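Local coordinates for intergenic-region protein (Escherichia coli CFT073, PDB 2WJ9) that probably counteracts the restriction of DNA by host restriction enzymes, acting as an inhibitor of their hydrolytic activity, at residues A48-D53 with N94-N99; G102-P107 with A135-C140; G65-W70 with C153-V158; P75-W80 with L141-H146. All coordinates share one frame; numbering follows the deposited sequence.

Contact 1 (A48-D53 with N94-N99); sequences ATIVPD and NLYTLN
A48 opens the antiparallel pairing of strands 48-50 and 94-98 opposite L98, in a non-hydrogen-bonded pair. Its CB rests 4.0 Å from L98 CD2 and also touches Y166 of helix 154-168, so a small side chain suits this position between the two. T49 follows in the hydrogen-bonded pair with T97. T49 N gives its proton to T97 O at 2.9 Å, nearly in line with the carbonyl, and T97 N returns a bond of 3.0 Å to T49 O. On the threonine face, T97 OG1 sits between its own backbone N and carbonyl carbon (chi1 62°), within 2.7 Å of a water that also donates to I50 O. The beta-branched I50 comes back to the face of A48. Its CB lies 3.7 Å from Y96 CE1, the two side chains crossing at a slant, while CD1 reaches the side chain of N94. At V51 the strand has ended, yet V51 N still bonds L95 O at 2.8 Å, the donor tilted 30° from the carbonyl plane. V51 CG2 meets L95 CB at 3.9 Å, and both residues pack on F59 of helix 59-64. Three backbone bonds thus define the register, A48 and I50 add apolar packing on L98 and Y96, and V51 does so on L95 just past the strand end. T49 is exposed and T97 partly so, which suits hydroxyl side chains and lets that of T97 bind water.

Contact 2 (G102-P107 with A135-C140); sequences GAFMAP and AGIAAC
The F104 ring meets the I137 side chain obliquely, CE1 lying 3.9 Å from CG1, while the Y96 ring of the neighbouring strand 93-98 meets it with planes about 20° apart. With CG between the backbone N and carbonyl carbon, the F104 torsion (chi1 68°) brings CE1 beside I137, and the breadth of the phenyl ring lets it touch I137 and Y96 together. L163 of helix 154-168 touches the F104 side chain as well.

Beyond F104 the strand comes close to the helix. A106 CB points at G136 and stands 4.1 Å from its CA, an approach that the small alanine and the side-chain-free glycine together permit; the CA atoms of A106 and G136 are only 4.4 Å apart. P107 CD lies 4.4 Å from G136 CA. One turn farther along the helix, C140 SG lies beside the strand backbone, 4.0 Å from F104 CB and 3.9 Å from M105 CG. It accepts a long but straight hydrogen bond from M105 N, 3.6 Å with an angle of 170° at the proton. Cysteine fits here because its sulfur is compact, tolerates apolar neighbours and can still take an amide proton. M105 O, in contrast, lies 3.3 Å from C140 SG but has no hydrogen-bonding partner in the model. The chemistry is therefore that of an almost wholly apolar sheet-to-helix packing, in which one buried amide is satisfied by sulfur and one buried carbonyl is not.

Contact 3 (G65-W70 with C153-V158); sequences GLIPQW and CYAMTV
C153, whose side chain packs on I67 and P68, occupies the N-cap position of helix 154-168, and its backbone O is held by two amides of the first turn: M156 N at 2.9 Å and, weakly, T157 N at 3.4 Å. Its SG, anti to the backbone N (chi1 -175°), swings toward the loop 65-70 and lies 3.9 Å from P68 CD and 4.0 Å from I67 CG1. That sulfur is covalently linked to a beta-mercaptoethanol, probably from crystallisation.

I67 carries most of the contact. Its CG1 rests 3.8 Å from A155 CB, and CD1 reaches over the helix backbone to 3.7 Å from M156 CA. The isoleucine and methionine side chains cross at about a right angle; M156, bent at chi2 and chi3, brings its CE to 3.9 Å from I67 CD1. A branched aliphatic suits this place: the CG1-CD1 branch lies on A155 and M156, while CG2 flanks M156 SD. L66 and A155 also touch Y154 of the second subunit, and a disulfide from C149 to C37 of another subunit has been seen in a crystal structure of this protein. The loop makes a type II beta turn from I67 to W70, with P68 at its second position, and packs its apolar corner against a helix N-terminus at the interface with the second subunit.

Contact 4 (P75-W80 with L141-H146); sequences PRVFGW and LMTYSH. With SO4 (sulfate ion), chain H.
Helices 75-80 and 141-146 pass at 121° with their axes 9.0 Å apart, closest at V77 and T143. T143 sits where that approach is tightest: its OG1, beside the backbone N and bonded to A139 O one turn earlier, lies 3.2 Å from W80 CD1, and its CG2 touches V77 CG2 and R76 CB. A threonine serves well, its hydroxyl satisfied within its own helix while its methyl packs outward.

The side chains of W80 and T143 run antiparallel alongside each other, and the indole presents one face to M142. M142 CB stands 4.1 Å from the centroid of the five-membered ring, a CH-pi contact, and in the conformer described here CE is 3.9 Å from W80 CZ3, with SD farther off above the six-membered ring. This Met-aromatic contact joins helix 73-84 to the long helix 132-151, which also packs on strand 103-107.

At the edge of the indole, H146 CD2 comes to 4.2 Å from W80 CZ2. One imidazole face has a sulfate oxygen, O1, above it. R76 NH1 donates to O3 of this ion, probably from the crystallisation liquor, at 3.1 Å (157°); R83 NH2 also bonds the ion, and R83 makes a cation-pi contact with W80. The R76 chain, extended from CG to NE, carries its guanidinium to the ion, its NE held by T72 OG1.

How the contacts relate
Contacts 1 and 2 are built on one antiparallel sheet: strand 93-98 pairs with 48-50 on one side and 103-107 on the other, and the centres of contacts 1 and 2 are about 11 Å apart. Contact 2 hands the sheet to helix 132-151, the next six residues of which serve contact 4, about 9 Å away between centres; Y144 OH bonds A103 O between them. Contact 3, its centre about 13 Å from that of contact 4, joins the following helix, 154-168, to the loop that precedes helix 73-84. Along the chain, contact 2 is nested inside the loop of contact 4, and contact 4 inside that of contact 3, whereas contact 1 crosses both outer loops. N-terminal elements are thereby woven into the family region, giving one compact unit.

Contact 1 (A48-D53 with N94-N99)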
loop_
_atom_site.group_PDB
_atom_site.type_symbol
_atom_site.label_atom_id
_atom_site.label_comp_id
_atom_site.label_asym_id
_atom_site.label_seq_id
_atom_site.Cartn_x
_atom_site.Cartn_y
_atom_site.Cartn_z
ATOM N N ALA B 48 14.726 6.152 -2.886
ATOM C CA ALA B 48 14.328 7.557 -2.746
ATOM C C ALA B 48 15.303 8.462 -3.507
ATOM O O ALA B 48 16.524 8.270 -3.442
ATOM C CB ALA B 48 14.302 7.946 -1.283
ATOM N N THR B 49 14.771 9.447 -4.226
ATOM C CA THR B 49 15.603 10.382 -5.007
ATOM C C THR B 49 15.226 11.818 -4.635
ATOM O O THR B 49 14.040 12.156 -4.573
ATOM C CB THR B 49 15.421 10.172 -6.527
ATOM O OG1 THR B 49 15.834 8.848 -6.886
ATOM C CG2 THR B 49 16.237 11.187 -7.318
ATOM N N ILE B 50 16.228 12.645 -4.353
ATOM C CA ILE B 50 15.974 14.022 -3.919
ATOM C C ILE B 50 15.307 14.808 -5.055
ATOM O O ILE B 50 15.573 14.556 -6.243
ATOM C CB ILE B 50 17.263 14.718 -3.396
ATOM C CG1 ILE B 50 16.917 16.011 -2.655
ATOM C CG2 ILE B 50 18.244 14.994 -4.525
ATOM C CD1 ILE B 50 18.090 16.583 -1.856
ATOM N N VAL B 51 14.400 15.712 -4.686
ATOM C CA VAL B 51 13.730 16.587 -5.646
ATOM C C VAL B 51 14.650 17.784 -5.934
ATOM O O VAL B 51 15.105 18.440 -5.007
ATOM C CB VAL B 51 12.361 17.078 -5.106
ATOM C CG1 VAL B 51 11.700 18.038 -6.096
ATOM C CG2 VAL B 51 11.437 15.889 -4.805
ATOM N N PRO B 52 14.963 18.050 -7.214
ATOM C CA PRO B 52 15.804 19.220 -7.547
ATOM C C PRO B 52 15.244 20.549 -7.044
ATOM O O PRO B 52 14.027 20.722 -6.988
ATOM C CB PRO B 52 15.826 19.212 -9.077
ATOM C CG PRO B 52 15.548 17.812 -9.460
ATOM C CD PRO B 52 14.615 17.272 -8.416
ATOM N N ASP B 53 16.130 21.482 -6.696
ATOM C CA ASP B 53 15.704 22.800 -6.204
ATOM C C ASP B 53 14.717 23.457 -7.173
ATOM O O ASP B 53 13.756 24.104 -6.748
ATOM C CB ASP B 53 16.911 23.713 -5.953
ATOM C CG ASP B 53 17.614 23.416 -4.629
ATOM O OD1 ASP B 53 17.050 22.685 -3.783
ATOM O OD2 ASP B 53 18.741 23.920 -4.439
ATOM N N ASN B 94 14.560 18.130 3.217
ATOM C CA ASN B 94 14.496 17.984 1.758
ATOM C C ASN B 94 13.247 17.213 1.330
ATOM O O ASN B 94 12.603 16.543 2.144
ATOM C CB ASN B 94 15.726 17.236 1.238
ATOM C CG ASN B 94 17.035 17.881 1.653
ATOM O OD1 ASN B 94 17.953 17.199 2.117
ATOM N ND2 ASN B 94 17.137 19.189 1.473
ATOM N N LEU B 95 12.928 17.307 0.041
ATOM C CA LEU B 95 11.805 16.588 -0.547
ATOM C C LEU B 95 12.317 15.433 -1.408
ATOM O O LEU B 95 13.326 15.569 -2.103
ATOM C CB LEU B 95 10.926 17.539 -1.363
ATOM C CG LEU B 95 10.465 18.827 -0.663
ATOM C CD1 LEU B 95 9.539 19.651 -1.563
ATOM C CD2 LEU B 95 9.780 18.531 0.681
ATOM N N TYR B 96 11.609 14.301 -1.344
ATOM C CA TYR B 96 12.012 13.054 -2.015
ATOM C C TYR B 96 10.843 12.363 -2.743
ATOM O O TYR B 96 9.707 12.367 -2.269
ATOM C CB TYR B 96 12.610 12.066 -0.997
ATOM C CG TYR B 96 13.881 12.559 -0.349
ATOM C CD1 TYR B 96 15.119 12.355 -0.954
ATOM C CD2 TYR B 96 13.848 13.241 0.862
ATOM C CE1 TYR B 96 16.290 12.816 -0.366
ATOM C CE2 TYR B 96 15.014 13.696 1.467
ATOM C CZ TYR B 96 16.234 13.492 0.844
ATOM O OH TYR B 96 17.397 13.962 1.435
ATOM N N THR B 97 11.154 11.754 -3.886
ATOM C CA THR B 97 10.240 10.850 -4.599
ATOM C C THR B 97 10.713 9.395 -4.484
ATOM O O THR B 97 11.911 9.145 -4.319
ATOM C CB THR B 97 10.089 11.234 -6.104
ATOM O OG1 THR B 97 11.350 11.140 -6.793
ATOM C CG2 THR B 97 9.532 12.653 -6.239
ATOM N N LEU B 98 9.764 8.457 -4.569
ATOM C CA LEU B 98 10.044 7.015 -4.512
ATOM C C LEU B 98 9.703 6.397 -5.879
ATOM O O LEU B 98 8.804 6.877 -6.562
ATOM C CB LEU B 98 9.228 6.344 -3.384
ATOM C CG LEU B 98 9.647 6.597 -1.915
ATOM C CD1 LEU B 98 8.507 6.270 -0.966
ATOM C CD2 LEU B 98 10.905 5.818 -1.535
ATOM N N ASN B 99 10.405 5.334 -6.258
ATOM C CA ASN B 99 10.182 4.673 -7.568
ATOM C C ASN B 99 8.946 3.751 -7.631
ATOM O O ASN B 99 8.735 3.050 -8.646
ATOM C CB ASN B 99 11.442 3.924 -8.022
ATOM C CG ASN B 99 11.879 2.841 -7.045
ATOM O OD1 ASN B 99 11.525 2.873 -5.870
ATOM N ND2 ASN B 99 12.664 1.885 -7.527
HETATM O O HOH W 1 13.003 13.178 -7.452
HETATM O O HOH W 2 14.446 18.910 -1.774
#

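Contact 2 (G102-P107 with A135-C140)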
loop_
_atom_site.group_PDB
_atom_site.type_symbol
_atom_site.label_atom_id
_atom_site.label_comp_id
_atom_site.label_asym_id
_atom_site.label_seq_id
_atom_site.Cartn_x
_atom_site.Cartn_y
_atom_site.Cartn_z
ATOM N N GLY B 102 5.566 6.832 -4.560
ATOM C CA GLY B 102 5.483 7.514 -3.269
ATOM C C GLY B 102 6.289 8.793 -3.225
ATOM O O GLY B 102 7.017 9.128 -4.161
ATOM N N ALA B 103 6.156 9.526 -2.128
ATOM C CA ALA B 103 6.894 10.774 -1.945
ATOM C C ALA B 103 6.869 11.144 -0.461
ATOM O O ALA B 103 5.923 10.789 0.260
ATOM C CB ALA B 103 6.284 11.898 -2.804
ATOM N N PHE B 104 7.907 11.839 -0.009
ATOM C CA PHE B 104 8.012 12.229 1.404
ATOM C C PHE B 104 8.999 13.385 1.625
ATOM O O PHE B 104 9.608 13.901 0.688
ATOM C CB PHE B 104 8.363 11.012 2.276
ATOM C CG PHE B 104 9.742 10.457 2.047
ATOM C CD1 PHE B 104 10.782 10.774 2.902
ATOM C CD2 PHE B 104 9.998 9.599 0.981
ATOM C CE1 PHE B 104 12.057 10.255 2.710
ATOM C CE2 PHE B 104 11.275 9.075 0.782
ATOM C CZ PHE B 104 12.301 9.399 1.643
ATOM N N MET B 105 9.130 13.826 2.867
ATOM C CA MET B 105 10.125 14.838 3.216
ATOM C C MET B 105 10.898 14.388 4.444
ATOM O O MET B 105 10.330 13.768 5.341
ATOM C CB MET B 105 9.473 16.208 3.460
ATOM C CG MET B 105 8.557 16.285 4.669
ATOM S SD MET B 105 7.683 17.867 4.852
ATOM C CE MET B 105 8.981 19.017 4.478
ATOM N N ALA B 106 12.190 14.690 4.469
ATOM C CA ALA B 106 13.055 14.304 5.591
ATOM C C ALA B 106 14.360 15.090 5.570
ATOM O O ALA B 106 14.713 15.683 4.554
ATOM C CB ALA B 106 13.357 12.802 5.510
ATOM N N PRO B 107 15.084 15.104 6.695
ATOM C CA PRO B 107 16.507 15.438 6.593
ATOM C C PRO B 107 17.299 14.394 5.781
ATOM O O PRO B 107 16.839 13.263 5.573
ATOM C CB PRO B 107 16.979 15.465 8.056
ATOM C CG PRO B 107 15.725 15.598 8.871
ATOM C CD PRO B 107 14.663 14.888 8.086
ATOM N N ALA B 135 13.547 9.456 11.324
ATOM C CA ALA B 135 12.555 10.294 12.016
ATOM C C ALA B 135 11.573 10.973 11.050
ATOM O O ALA B 135 10.358 10.968 11.276
ATOM C CB ALA B 135 13.258 11.338 12.872
ATOM N N GLY B 136 12.102 11.555 9.975
ATOM C CA GLY B 136 11.271 12.174 8.944
ATOM C C GLY B 136 10.315 11.190 8.272
ATOM O O GLY B 136 9.141 11.510 8.023
ATOM N N ILE B 137 10.812 9.991 7.971
ATOM C CA ILE B 137 9.957 8.932 7.413
ATOM C C ILE B 137 8.806 8.621 8.388
ATOM O O ILE B 137 7.636 8.584 7.993
ATOM C CB ILE B 137 10.775 7.665 7.072
ATOM C CG1 ILE B 137 11.730 7.948 5.894
ATOM C CG2 ILE B 137 9.846 6.510 6.754
ATOM C CD1 ILE B 137 12.757 6.849 5.638
ATOM N N ALA B 138 9.146 8.463 9.666
ATOM C CA ALA B 138 8.169 8.214 10.734
ATOM C C ALA B 138 7.110 9.315 10.843
ATOM O O ALA B 138 5.907 9.018 10.906
ATOM C CB ALA B 138 8.883 8.027 12.071
ATOM N N ALA B 139 7.538 10.576 10.848
ATOM C CA ALA B 139 6.594 11.699 10.898
ATOM C C ALA B 139 5.636 11.723 9.690
ATOM O O ALA B 139 4.438 12.010 9.834
ATOM C CB ALA B 139 7.334 13.020 11.025
ATOM N N CYS B 140 6.164 11.447 8.502
ATOM C CA CYS B 140 5.328 11.391 7.301
ATOM C C CYS B 140 4.306 10.237 7.327
ATOM O O CYS B 140 3.151 10.406 6.914
ATOM C CB CYS B 140 6.201 11.313 6.041
ATOM S SG CYS B 140 7.164 12.825 5.673
#

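Contact 3 (G65-W70 with C153-V158)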
loop_
_atom_site.group_PDB
_atom_site.type_symbol
_atom_site.label_atom_id
_atom_site.label_comp_id
_atom_site.label_asym_id
_atom_site.label_seq_id
_atom_site.Cartn_x
_atom_site.Cartn_y
_atom_site.Cartn_z
ATOM N N GLY B 65 -2.021 16.750 -5.098
ATOM C CA GLY B 65 -3.075 17.726 -5.425
ATOM C C GLY B 65 -4.520 17.227 -5.508
ATOM O O GLY B 65 -5.452 18.034 -5.599
ATOM N N LEU B 66 -4.718 15.912 -5.510
ATOM C CA LEU B 66 -6.061 15.322 -5.513
ATOM C C LEU B 66 -6.639 15.171 -4.103
ATOM O O LEU B 66 -7.822 14.860 -3.952
ATOM C CB LEU B 66 -6.053 13.951 -6.205
ATOM C CG LEU B 66 -5.699 13.923 -7.697
ATOM C CD1 LEU B 66 -5.585 12.471 -8.178
ATOM C CD2 LEU B 66 -6.706 14.695 -8.521
ATOM N N ILE B 67 -5.817 15.416 -3.083
ATOM C CA ILE B 67 -6.176 15.141 -1.693
ATOM C C ILE B 67 -6.631 16.423 -0.997
ATOM O O ILE B 67 -5.949 17.440 -1.078
ATOM C CB ILE B 67 -4.968 14.534 -0.921
ATOM C CG1 ILE B 67 -4.531 13.201 -1.563
ATOM C CG2 ILE B 67 -5.305 14.360 0.579
ATOM C CD1 ILE B 67 -3.113 12.749 -1.168
ATOM N N PRO B 68 -7.775 16.380 -0.285
ATOM C CA PRO B 68 -8.206 17.589 0.425
ATOM C C PRO B 68 -7.150 18.106 1.401
ATOM O O PRO B 68 -6.505 17.318 2.090
ATOM C CB PRO B 68 -9.461 17.126 1.177
ATOM C CG PRO B 68 -9.981 15.982 0.350
ATOM C CD PRO B 68 -8.734 15.274 -0.103
ATOM N N GLN B 69 -6.967 19.422 1.422
ATOM C CA GLN B 69 -5.998 20.083 2.311
ATOM C C GLN B 69 -4.531 19.719 2.061
ATOM O O GLN B 69 -3.717 19.748 2.984
ATOM C CB GLN B 69 -6.352 19.846 3.789
ATOM C CG GLN B 69 -7.696 20.400 4.185
ATOM C CD GLN B 69 -7.837 20.482 5.678
ATOM O OE1 GLN B 69 -8.410 19.594 6.304
ATOM N NE2 GLN B 69 -7.271 21.525 6.266
ATOM N N TRP B 70 -4.176 19.434 0.808
ATOM C CA TRP B 70 -2.790 19.066 0.482
ATOM C C TRP B 70 -1.788 20.161 0.860
ATOM O O TRP B 70 -0.640 19.865 1.167
ATOM C CB TRP B 70 -2.611 18.644 -0.998
ATOM C CG TRP B 70 -3.047 19.650 -2.016
ATOM C CD1 TRP B 70 -4.229 19.652 -2.700
ATOM C CD2 TRP B 70 -2.308 20.793 -2.493
ATOM N NE1 TRP B 70 -4.284 20.731 -3.547
ATOM C CE2 TRP B 70 -3.120 21.447 -3.444
ATOM C CE3 TRP B 70 -1.050 21.333 -2.201
ATOM C CZ2 TRP B 70 -2.710 22.604 -4.107
ATOM C CZ3 TRP B 70 -0.651 22.489 -2.852
ATOM C CH2 TRP B 70 -1.480 23.115 -3.787
ATOM N N CYS B 153 -9.944 9.821 1.611
ATOM C CA CYS B 153 -9.411 9.976 0.257
ATOM C C CYS B 153 -8.391 8.865 -0.034
ATOM O O CYS B 153 -7.301 8.836 0.542
ATOM C CB CYS B 153 -8.768 11.352 0.108
ATOM S SG CYS B 153 -8.204 11.684 -1.556
ATOM N N TYR B 154 -8.739 7.957 -0.942
ATOM C CA TYR B 154 -7.889 6.791 -1.210
ATOM C C TYR B 154 -6.511 7.163 -1.774
ATOM O O TYR B 154 -5.552 6.412 -1.624
ATOM C CB TYR B 154 -8.597 5.792 -2.137
ATOM C CG TYR B 154 -9.726 5.029 -1.474
ATOM C CD1 TYR B 154 -9.480 3.857 -0.761
ATOM C CD2 TYR B 154 -11.041 5.475 -1.565
ATOM C CE1 TYR B 154 -10.512 3.153 -0.147
ATOM C CE2 TYR B 154 -12.085 4.770 -0.954
ATOM C CZ TYR B 154 -11.811 3.613 -0.245
ATOM O OH TYR B 154 -12.848 2.912 0.353
ATOM N N ALA B 155 -6.405 8.317 -2.418
ATOM C CA ALA B 155 -5.093 8.807 -2.863
ATOM C C ALA B 155 -4.128 9.010 -1.678
ATOM O O ALA B 155 -2.933 8.772 -1.809
ATOM C CB ALA B 155 -5.236 10.097 -3.670
ATOM N N MET B 156 -4.648 9.428 -0.522
ATOM C CA MET B 156 -3.811 9.609 0.680
ATOM C C MET B 156 -3.397 8.238 1.233
ATOM O O MET B 156 -2.230 8.040 1.619
ATOM C CB MET B 156 -4.540 10.442 1.745
ATOM C CG MET B 156 -3.689 10.822 2.967
ATOM S SD MET B 156 -2.524 12.194 2.814
ATOM C CE MET B 156 -1.127 11.448 1.964
ATOM N N THR B 157 -4.356 7.308 1.256
ATOM C CA THR B 157 -4.108 5.900 1.626
ATOM C C THR B 157 -2.977 5.281 0.790
ATOM O O THR B 157 -2.088 4.597 1.316
ATOM C CB THR B 157 -5.389 5.021 1.470
ATOM O OG1 THR B 157 -6.561 5.741 1.883
ATOM C CG2 THR B 157 -5.278 3.719 2.276
ATOM N N VAL B 158 -3.002 5.514 -0.521
ATOM C CA VAL B 158 -1.948 4.989 -1.377
ATOM C C VAL B 158 -0.556 5.560 -1.042
ATOM O O VAL B 158 0.411 4.803 -0.989
ATOM C CB VAL B 158 -2.298 5.173 -2.860
ATOM C CG1 VAL B 158 -1.085 4.891 -3.746
ATOM C CG2 VAL B 158 -3.499 4.287 -3.227
#

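Contact 4 (P75-W80 with L141-H146)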
loop_
_atom_site.group_PDB
_atom_site.type_symbol
_atom_site.label_atom_id
_atom_site.label_comp_id
_atom_site.label_asym_id
_atom_site.label_seq_id
_atom_site.Cartn_x
_atom_site.Cartn_y
_atom_site.Cartn_z
ATOM N N PRO B 75 3.141 21.564 6.881
ATOM C CA PRO B 75 2.899 21.929 8.287
ATOM C C PRO B 75 2.491 20.771 9.221
ATOM O O PRO B 75 2.902 20.749 10.395
ATOM C CB PRO B 75 1.754 22.942 8.186
ATOM C CG PRO B 75 1.918 23.548 6.871
ATOM C CD PRO B 75 2.469 22.502 5.962
ATOM N N ARG B 76 1.675 19.844 8.736
ATOM C CA ARG B 76 1.247 18.701 9.564
ATOM C C ARG B 76 2.412 17.748 9.901
ATOM O O ARG B 76 2.487 17.228 11.018
ATOM C CB ARG B 76 0.086 17.939 8.914
ATOM C CG ARG B 76 -1.245 18.679 8.996
ATOM C CD ARG B 76 -2.373 17.937 8.279
ATOM N NE ARG B 76 -3.482 18.822 7.954
ATOM C CZ ARG B 76 -4.366 19.299 8.823
ATOM N NH1 ARG B 76 -4.288 19.004 10.121
ATOM N NH2 ARG B 76 -5.329 20.103 8.390
ATOM N N VAL B 77 3.304 17.522 8.933
ATOM C CA VAL B 77 4.510 16.704 9.163
ATOM C C VAL B 77 5.386 17.339 10.253
ATOM O O VAL B 77 5.814 16.665 11.195
ATOM C CB VAL B 77 5.352 16.507 7.882
ATOM C CG1 VAL B 77 6.647 15.766 8.203
ATOM C CG2 VAL B 77 4.553 15.726 6.811
ATOM N N PHE B 78 5.643 18.639 10.134
ATOM C CA PHE B 78 6.420 19.356 11.158
ATOM C C PHE B 78 5.720 19.297 12.524
ATOM O O PHE B 78 6.381 19.199 13.560
ATOM C CB PHE B 78 6.686 20.814 10.744
ATOM C CG PHE B 78 7.732 20.973 9.654
ATOM C CD1 PHE B 78 8.964 20.328 9.743
ATOM C CD2 PHE B 78 7.507 21.812 8.568
ATOM C CE1 PHE B 78 9.938 20.497 8.750
ATOM C CE2 PHE B 78 8.473 21.985 7.571
ATOM C CZ PHE B 78 9.682 21.323 7.655
ATOM N N GLY B 79 4.388 19.349 12.517
ATOM C CA GLY B 79 3.593 19.207 13.740
ATOM C C GLY B 79 3.823 17.858 14.399
ATOM O O GLY B 79 4.076 17.788 15.595
ATOM N N TRP B 80 3.739 16.781 13.621
ATOM C CA TRP B 80 4.033 15.445 14.159
ATOM C C TRP B 80 5.481 15.344 14.670
ATOM O O TRP B 80 5.730 14.764 15.725
ATOM C CB TRP B 80 3.727 14.334 13.143
ATOM C CG TRP B 80 2.274 13.970 13.096
ATOM C CD1 TRP B 80 1.383 14.277 12.115
ATOM C CD2 TRP B 80 1.533 13.260 14.102
ATOM N NE1 TRP B 80 0.136 13.787 12.432
ATOM C CE2 TRP B 80 0.200 13.162 13.647
ATOM C CE3 TRP B 80 1.873 12.682 15.328
ATOM C CZ2 TRP B 80 -0.798 12.509 14.378
ATOM C CZ3 TRP B 80 0.870 12.046 16.072
ATOM C CH2 TRP B 80 -0.443 11.961 15.586
ATOM N N LEU B 141 4.728 9.069 7.796
ATOM C CA LEU B 141 3.793 7.944 7.948
ATOM C C LEU B 141 2.598 8.291 8.836
ATOM O O LEU B 141 1.455 7.997 8.482
ATOM C CB LEU B 141 4.508 6.696 8.471
ATOM C CG LEU B 141 5.450 6.033 7.459
ATOM C CD1 LEU B 141 6.351 4.994 8.139
ATOM C CD2 LEU B 141 4.647 5.403 6.282
ATOM N N MET B 142 2.867 8.899 9.990
ATOM C CA MET B 142 1.820 9.304 10.934
ATOM C C MET B 142 0.887 10.330 10.294
ATOM O O MET B 142 -0.342 10.263 10.445
ATOM C CB MET B 142 2.453 9.910 12.193
ATOM C CG MET B 142 3.333 8.951 12.977
ATOM S SD MET B 142 2.411 7.571 13.676
ATOM C CE MET B 142 1.583 8.332 15.074
ATOM N N THR B 143 1.480 11.290 9.584
ATOM C CA THR B 143 0.713 12.328 8.877
ATOM C C THR B 143 -0.237 11.713 7.835
ATOM O O THR B 143 -1.432 12.018 7.822
ATOM C CB THR B 143 1.654 13.331 8.164
ATOM O OG1 THR B 143 2.524 13.927 9.134
ATOM C CG2 THR B 143 0.842 14.425 7.442
ATOM N N TYR B 144 0.294 10.839 6.986
ATOM C CA TYR B 144 -0.487 10.249 5.890
ATOM C C TYR B 144 -1.629 9.352 6.399
ATOM O O TYR B 144 -2.755 9.393 5.884
ATOM C CB TYR B 144 0.407 9.455 4.916
ATOM C CG TYR B 144 1.520 10.219 4.188
ATOM C CD1 TYR B 144 1.645 11.613 4.272
ATOM C CD2 TYR B 144 2.444 9.526 3.377
ATOM C CE1 TYR B 144 2.677 12.293 3.589
ATOM C CE2 TYR B 144 3.468 10.196 2.707
ATOM C CZ TYR B 144 3.585 11.568 2.819
ATOM O OH TYR B 144 4.590 12.248 2.169
ATOM N N SER B 145 -1.340 8.532 7.401
ATOM C CA SER B 145 -2.343 7.620 7.951
ATOM C C SER B 145 -3.482 8.390 8.629
ATOM O O SER B 145 -4.654 8.084 8.423
ATOM C CB SER B 145 -1.703 6.617 8.920
ATOM O OG SER B 145 -0.880 7.253 9.886
ATOM N N HIS B 146 -3.130 9.390 9.436
ATOM C CA HIS B 146 -4.119 10.241 10.079
ATOM C C HIS B 146 -4.994 10.951 9.044
ATOM O O HIS B 146 -6.218 10.950 9.135
ATOM C CB HIS B 146 -3.418 11.251 11.003
ATOM C CG HIS B 146 -4.350 12.062 11.846
ATOM N ND1 HIS B 146 -4.967 13.208 11.387
ATOM C CD2 HIS B 146 -4.732 11.921 13.139
ATOM C CE1 HIS B 146 -5.709 13.719 12.354
ATOM N NE2 HIS B 146 -5.583 12.959 13.426
HETATM S S SO4 H . -3.115 17.329 13.168
HETATM O O1 SO4 H . -2.880 16.010 13.762
HETATM O O2 SO4 H . -2.555 18.360 14.036
HETATM O O3 SO4 H . -2.448 17.292 11.854
HETATM O O4 SO4 H . -4.564 17.558 13.056
#